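Local coordinates for protein hydrogen peroxide-inducible genes activator (Corynebacterium glutamicum, PDB 6G1D) that senses hydrogen peroxide as a LysR-type transcription factor, probably binding DNA through a helix-turn-helix domain and switching on peroxide-inducible genes, at residues 96-102 with 295-299; 168-172 with 303-307. The protein carries 1 engineered substitution. All blocks are in the same frame, centred on the assembly; numbering follows the deposited sequence.

Interaction 1. Residues 96-102 with 295-299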
loop_
_atom_site.group_PDB
_atom_site.type_symbol
_atom_site.label_atom_id
_atom_site.label_comp_id
_atom_site.label_asym_id
_atom_site.label_seq_id
_atom_site.Cartn_x
_atom_site.Cartn_y
_atom_site.Cartn_z
ATOM N N GLY B 96 -5.212 -31.144 25.180
ATOM C CA GLY B 96 -6.622 -30.908 25.399
ATOM C C GLY B 96 -7.371 -30.170 24.315
ATOM O O GLY B 96 -6.888 -29.980 23.202
ATOM N N SER B 97 -8.604 -29.833 24.656
ATOM C CA SER B 97 -9.496 -29.101 23.804
ATOM C C SER B 97 -9.493 -27.683 24.324
ATOM O O SER B 97 -9.690 -27.431 25.503
ATOM C CB SER B 97 -10.885 -29.679 23.892
ATOM O OG SER B 97 -11.166 -30.084 25.211
ATOM N N LEU B 98 -9.282 -26.763 23.407
ATOM C CA LEU B 98 -9.176 -25.356 23.714
ATOM C C LEU B 98 -8.078 -25.026 24.707
ATOM O O LEU B 98 -8.283 -24.311 25.669
ATOM C CB LEU B 98 -10.518 -24.704 24.038
ATOM C CG LEU B 98 -11.427 -24.650 22.826
ATOM C CD1 LEU B 98 -12.724 -23.954 23.150
ATOM C CD2 LEU B 98 -10.716 -23.958 21.691
ATOM N N THR B 99 -6.926 -25.637 24.491
ATOM C CA THR B 99 -5.752 -25.302 25.253
ATOM C C THR B 99 -4.726 -24.854 24.216
ATOM O O THR B 99 -4.791 -25.241 23.021
ATOM C CB THR B 99 -5.236 -26.502 26.062
ATOM O OG1 THR B 99 -4.910 -27.546 25.182
ATOM C CG2 THR B 99 -6.315 -27.077 26.987
ATOM N N GLY B 100 -3.743 -24.063 24.646
ATOM C CA GLY B 100 -2.714 -23.581 23.757
ATOM C C GLY B 100 -3.188 -22.476 22.827
ATOM O O GLY B 100 -4.301 -21.973 22.968
ATOM N N PRO B 101 -2.338 -22.082 21.879
ATOM C CA PRO B 101 -2.641 -21.038 20.907
ATOM C C PRO B 101 -3.865 -21.348 20.073
ATOM O O PRO B 101 -4.087 -22.481 19.687
ATOM C CB PRO B 101 -1.402 -21.017 19.999
ATOM C CG PRO B 101 -0.310 -21.543 20.833
ATOM C CD PRO B 101 -0.944 -22.533 21.761
ATOM N N LEU B 102 -4.668 -20.323 19.842
ATOM C CA LEU B 102 -5.734 -20.355 18.866
ATOM C C LEU B 102 -5.735 -18.964 18.272
ATOM O O LEU B 102 -5.917 -18.000 18.993
ATOM C CB LEU B 102 -7.074 -20.647 19.539
ATOM C CG LEU B 102 -8.294 -20.736 18.616
ATOM C CD1 LEU B 102 -8.195 -21.967 17.717
ATOM C CD2 LEU B 102 -9.581 -20.733 19.425
ATOM N N GLU B 295 -12.898 -29.073 18.743
ATOM C CA GLU B 295 -12.496 -27.838 19.418
ATOM C C GLU B 295 -13.169 -26.587 18.837
ATOM O O GLU B 295 -13.569 -25.721 19.588
ATOM C CB GLU B 295 -10.999 -27.588 19.321
ATOM C CG GLU B 295 -10.119 -28.499 20.107
ATOM C CD GLU B 295 -8.659 -28.190 19.844
ATOM O OE1 GLU B 295 -8.132 -27.222 20.432
ATOM O OE2 GLU B 295 -8.056 -28.935 19.029
ATOM N N PHE B 296 -13.242 -26.489 17.515
ATOM C CA PHE B 296 -13.869 -25.348 16.886
ATOM C C PHE B 296 -15.377 -25.299 17.181
ATOM O O PHE B 296 -15.920 -24.222 17.339
ATOM C CB PHE B 296 -13.601 -25.312 15.380
ATOM C CG PHE B 296 -12.140 -25.219 15.003
ATOM C CD1 PHE B 296 -11.149 -24.750 15.895
ATOM C CD2 PHE B 296 -11.763 -25.572 13.726
ATOM C CE1 PHE B 296 -9.833 -24.668 15.496
ATOM C CE2 PHE B 296 -10.434 -25.498 13.343
ATOM C CZ PHE B 296 -9.473 -25.026 14.226
ATOM N N GLU B 297 -16.011 -26.461 17.298
ATOM C CA GLU B 297 -17.402 -26.585 17.727
ATOM C C GLU B 297 -17.605 -26.105 19.170
ATOM O O GLU B 297 -18.641 -25.513 19.496
ATOM C CB GLU B 297 -17.882 -28.033 17.629
ATOM C CG GLU B 297 -19.346 -28.194 17.366
ATOM C CD GLU B 297 -19.691 -27.914 15.909
ATOM O OE1 GLU B 297 -19.009 -28.492 15.024
ATOM O OE2 GLU B 297 -20.650 -27.136 15.656
ATOM N N GLN B 298 -16.630 -26.373 20.038
ATOM C CA GLN B 298 -16.672 -25.833 21.391
ATOM C C GLN B 298 -16.459 -24.334 21.358
ATOM O O GLN B 298 -17.091 -23.604 22.111
ATOM C CB GLN B 298 -15.602 -26.438 22.314
ATOM C CG GLN B 298 -15.869 -27.814 22.874
ATOM C CD GLN B 298 -14.611 -28.412 23.504
ATOM O OE1 GLN B 298 -13.893 -29.135 22.831
ATOM N NE2 GLN B 298 -14.329 -28.115 24.800
ATOM N N PHE B 299 -15.553 -23.865 20.512
ATOM C CA PHE B 299 -15.340 -22.439 20.411
ATOM C C PHE B 299 -16.592 -21.753 19.932
ATOM O O PHE B 299 -16.906 -20.666 20.393
ATOM C CB PHE B 299 -14.163 -22.079 19.485
ATOM C CG PHE B 299 -13.710 -20.670 19.638
ATOM C CD1 PHE B 299 -13.736 -19.764 18.581
ATOM C CD2 PHE B 299 -13.315 -20.228 20.878
ATOM C CE1 PHE B 299 -13.379 -18.453 18.773
ATOM C CE2 PHE B 299 -12.919 -18.901 21.070
ATOM C CZ PHE B 299 -12.920 -18.020 19.999
#
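Turned away from its own N (chi1 -179°), the Leu102 branch points CD2 at the Phe299 ring of helix 293-316. The contact lies where the long helix 68-95 gives way to the periplasmic-binding-protein-like fold of the LysR regulatory domain, joining the start of strand 100-106 to helix 293-316. Leu102 CD2 sits over the centre of one face of the Phe299 ring, 4.0 Å from the centroid, a CH-pi contact that a branched aliphatic end suits well. Its other methyl, CD1, reaches Phe296 CE1 at 3.9 Å. Leu98 CD1 lies at the edge of the Phe299 ring, near its plane, and packs on Gln298 CB at 3.9 Å as the Leu98 and Gln298 side chains run past each other in opposite senses. Glu295, with CG beside its own N (chi1 -70°) and an extended chain, carries its carboxylate across to the backbone at Leu98. A glutamate suits this position because its OE1 can accept from that backbone and also form a salt bridge with Arg292. The Leu98 N-H bonds to Glu295 OE1 at 3.2 Å, reaching the oxygen on its anti side and 31° out of the carboxylate plane.

Interaction 2. Residues 168-172 with 303-307; sequences PLYDE and LQRAF
Strand 168-172 and helix 303-307 run nearly parallel, their axes 8.2 Å apart at closest approach and their directions differing by 19°. The two backbones come nearest at Leu169 and Gln304. The strand is not regular here: a classic beta bulge puts two residues, Leu169 and Tyr170, opposite the single Ile282 of strand 267-287. Gln304 takes up the bulge carbonyl: its NE2 donates to Leu169 O at 3.0 Å in an almost straight bond of 170°, in the carbonyl plane and on a lone pair. A long amide side chain suits this place, since its extended chain reaches from the helix to the strand backbone while its CG packs against Leu169 CD2. Beside it, Leu169 CD1 meets Leu303 CD1 at 3.9 Å, aliphatic against aliphatic.

The aromatic pair dominates the rest. Tyr170 CG lies between the backbone N and the carbonyl carbon (chi1 51°), a torsion that turns the ring toward the helix. There it forms an offset stack with the Phe307 ring, centroids 3.6 Å apart and planes practically parallel. Phe307 CB also lies over the Tyr170 face, 3.7 Å from the centroid, adding a CH-pi contact. Further along the strand, Glu172 lays its aliphatic stem by the far end of the Phe307 ring, CG at 3.7 Å from CE1, while its carboxylate is engaged by Arg280 and Ser256; a glutamate thus offers carbon to the ring and charge to polar neighbours. Leu303 and Phe307 also touch helix 111-125, so helix 293-316 packs beside that helix as well as on the sheet. Such a layer of helices against a mixed beta-sheet is characteristic of the alpha/beta regulatory domain of LysR-type regulators, which shares the periplasmic-binding-protein fold.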
loop_
_atom_site.group_PDB
_atom_site.type_symbol
_atom_site.label_atom_id
_atom_site.label_comp_id
_atom_site.label_asym_id
_atom_site.label_seq_id
_atom_site.Cartn_x
_atom_site.Cartn_y
_atom_site.Cartn_z
ATOM N N PRO B 168 -22.705 -22.336 11.592
ATOM C CA PRO B 168 -23.592 -21.192 11.813
ATOM C C PRO B 168 -23.642 -20.845 13.298
ATOM O O PRO B 168 -23.740 -21.766 14.149
ATOM C CB PRO B 168 -24.983 -21.715 11.370
ATOM C CG PRO B 168 -24.761 -23.011 10.687
ATOM C CD PRO B 168 -23.441 -23.523 11.111
ATOM N N LEU B 169 -23.535 -19.563 13.623
ATOM C CA LEU B 169 -23.546 -19.141 15.040
ATOM C C LEU B 169 -24.874 -18.509 15.406
ATOM O O LEU B 169 -25.572 -19.002 16.287
ATOM C CB LEU B 169 -22.392 -18.200 15.339
ATOM C CG LEU B 169 -20.985 -18.779 15.083
ATOM C CD1 LEU B 169 -19.941 -17.731 15.321
ATOM C CD2 LEU B 169 -20.752 -19.967 16.005
ATOM N N TYR B 170 -25.223 -17.428 14.721
ATOM C CA TYR B 170 -26.459 -16.693 15.002
ATOM C C TYR B 170 -26.812 -15.735 13.858
ATOM O O TYR B 170 -25.951 -15.405 13.041
ATOM C CB TYR B 170 -26.306 -15.904 16.304
ATOM C CG TYR B 170 -25.054 -15.052 16.359
ATOM C CD1 TYR B 170 -25.008 -13.781 15.811
ATOM C CD2 TYR B 170 -23.895 -15.530 16.965
ATOM C CE1 TYR B 170 -23.871 -13.016 15.862
ATOM C CE2 TYR B 170 -22.741 -14.760 17.008
ATOM C CZ TYR B 170 -22.738 -13.506 16.468
ATOM O OH TYR B 170 -21.593 -12.777 16.538
ATOM N N ASP B 171 -28.068 -15.306 13.837
ATOM C CA ASP B 171 -28.526 -14.163 13.047
ATOM C C ASP B 171 -28.537 -12.897 13.921
ATOM O O ASP B 171 -29.127 -12.889 15.008
ATOM C CB ASP B 171 -29.932 -14.428 12.517
ATOM C CG ASP B 171 -29.956 -15.470 11.457
ATOM O OD1 ASP B 171 -29.007 -15.538 10.661
ATOM O OD2 ASP B 171 -30.943 -16.229 11.373
ATOM N N GLU B 172 -27.846 -11.867 13.463
ATOM C CA GLU B 172 -27.731 -10.620 14.214
ATOM C C GLU B 172 -28.524 -9.557 13.485
ATOM O O GLU B 172 -28.227 -9.258 12.309
ATOM C CB GLU B 172 -26.286 -10.179 14.304
ATOM C CG GLU B 172 -26.077 -8.845 14.981
ATOM C CD GLU B 172 -24.625 -8.541 15.264
ATOM O OE1 GLU B 172 -23.740 -9.116 14.567
ATOM O OE2 GLU B 172 -24.376 -7.707 16.184
ATOM N N LEU B 303 -18.733 -18.400 21.355
ATOM C CA LEU B 303 -19.157 -17.261 20.558
ATOM C C LEU B 303 -20.682 -17.056 20.607
ATOM O O LEU B 303 -21.117 -15.917 20.629
ATOM C CB LEU B 303 -18.660 -17.383 19.117
ATOM C CG LEU B 303 -17.142 -17.318 18.967
ATOM C CD1 LEU B 303 -16.741 -17.640 17.519
ATOM C CD2 LEU B 303 -16.620 -15.951 19.385
ATOM N N GLN B 304 -21.472 -18.127 20.599
ATOM C CA GLN B 304 -22.916 -17.982 20.727
ATOM C C GLN B 304 -23.312 -17.398 22.080
ATOM O O GLN B 304 -24.242 -16.545 22.162
ATOM C CB GLN B 304 -23.621 -19.302 20.502
ATOM C CG GLN B 304 -23.500 -19.799 19.045
ATOM C CD GLN B 304 -24.062 -21.195 18.902
ATOM O OE1 GLN B 304 -23.777 -22.086 19.733
ATOM N NE2 GLN B 304 -24.882 -21.391 17.886
ATOM N N ARG B 305 -22.600 -17.815 23.138
ATOM C CA ARG B 305 -22.838 -17.252 24.460
ATOM C C ARG B 305 -22.394 -15.790 24.526
ATOM O O ARG B 305 -23.104 -14.949 25.072
ATOM C CB ARG B 305 -22.161 -18.095 25.565
ATOM C CG ARG B 305 -22.757 -19.474 25.761
ATOM C CD ARG B 305 -21.863 -20.363 26.621
ATOM N NE ARG B 305 -21.497 -19.699 27.878
ATOM C CZ ARG B 305 -20.423 -19.987 28.619
ATOM N NH1 ARG B 305 -19.557 -20.947 28.270
ATOM N NH2 ARG B 305 -20.189 -19.300 29.734
ATOM N N ALA B 306 -21.232 -15.495 23.973
ATOM C CA ALA B 306 -20.737 -14.118 23.913
ATOM C C ALA B 306 -21.684 -13.172 23.211
ATOM O O ALA B 306 -21.888 -12.049 23.658
ATOM C CB ALA B 306 -19.348 -14.069 23.234
ATOM N N PHE B 307 -22.282 -13.628 22.125
ATOM C CA PHE B 307 -23.243 -12.824 21.387
ATOM C C PHE B 307 -24.484 -12.550 22.241
ATOM O O PHE B 307 -24.998 -11.430 22.237
ATOM C CB PHE B 307 -23.640 -13.478 20.059
ATOM C CG PHE B 307 -24.685 -12.709 19.303
ATOM C CD1 PHE B 307 -24.392 -11.440 18.808
ATOM C CD2 PHE B 307 -25.970 -13.224 19.124
ATOM C CE1 PHE B 307 -25.358 -10.700 18.129
ATOM C CE2 PHE B 307 -26.934 -12.502 18.437
ATOM C CZ PHE B 307 -26.629 -11.245 17.940
#

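Both contacts hold helix 293-316 against the same mixed sheet, near its beginning in interaction 1 and about two turns further on in interaction 2, with centres about 17 Å apart. Interaction 1 is the more buried and joins the helix to the entry of the regulatory domain, at strand 100-106; interaction 2, partly buried, uses strand 164-179 on the other side of strands 152-156 and 267-287. In each, one hydrogen bond between a side chain and the backbone accompanies apolar contact, but the direction reverses: the helix supplies a carboxylate acceptor in the first and an amide donor in the second. The aromatic chemistry differs too, methyl over ring against ring on ring.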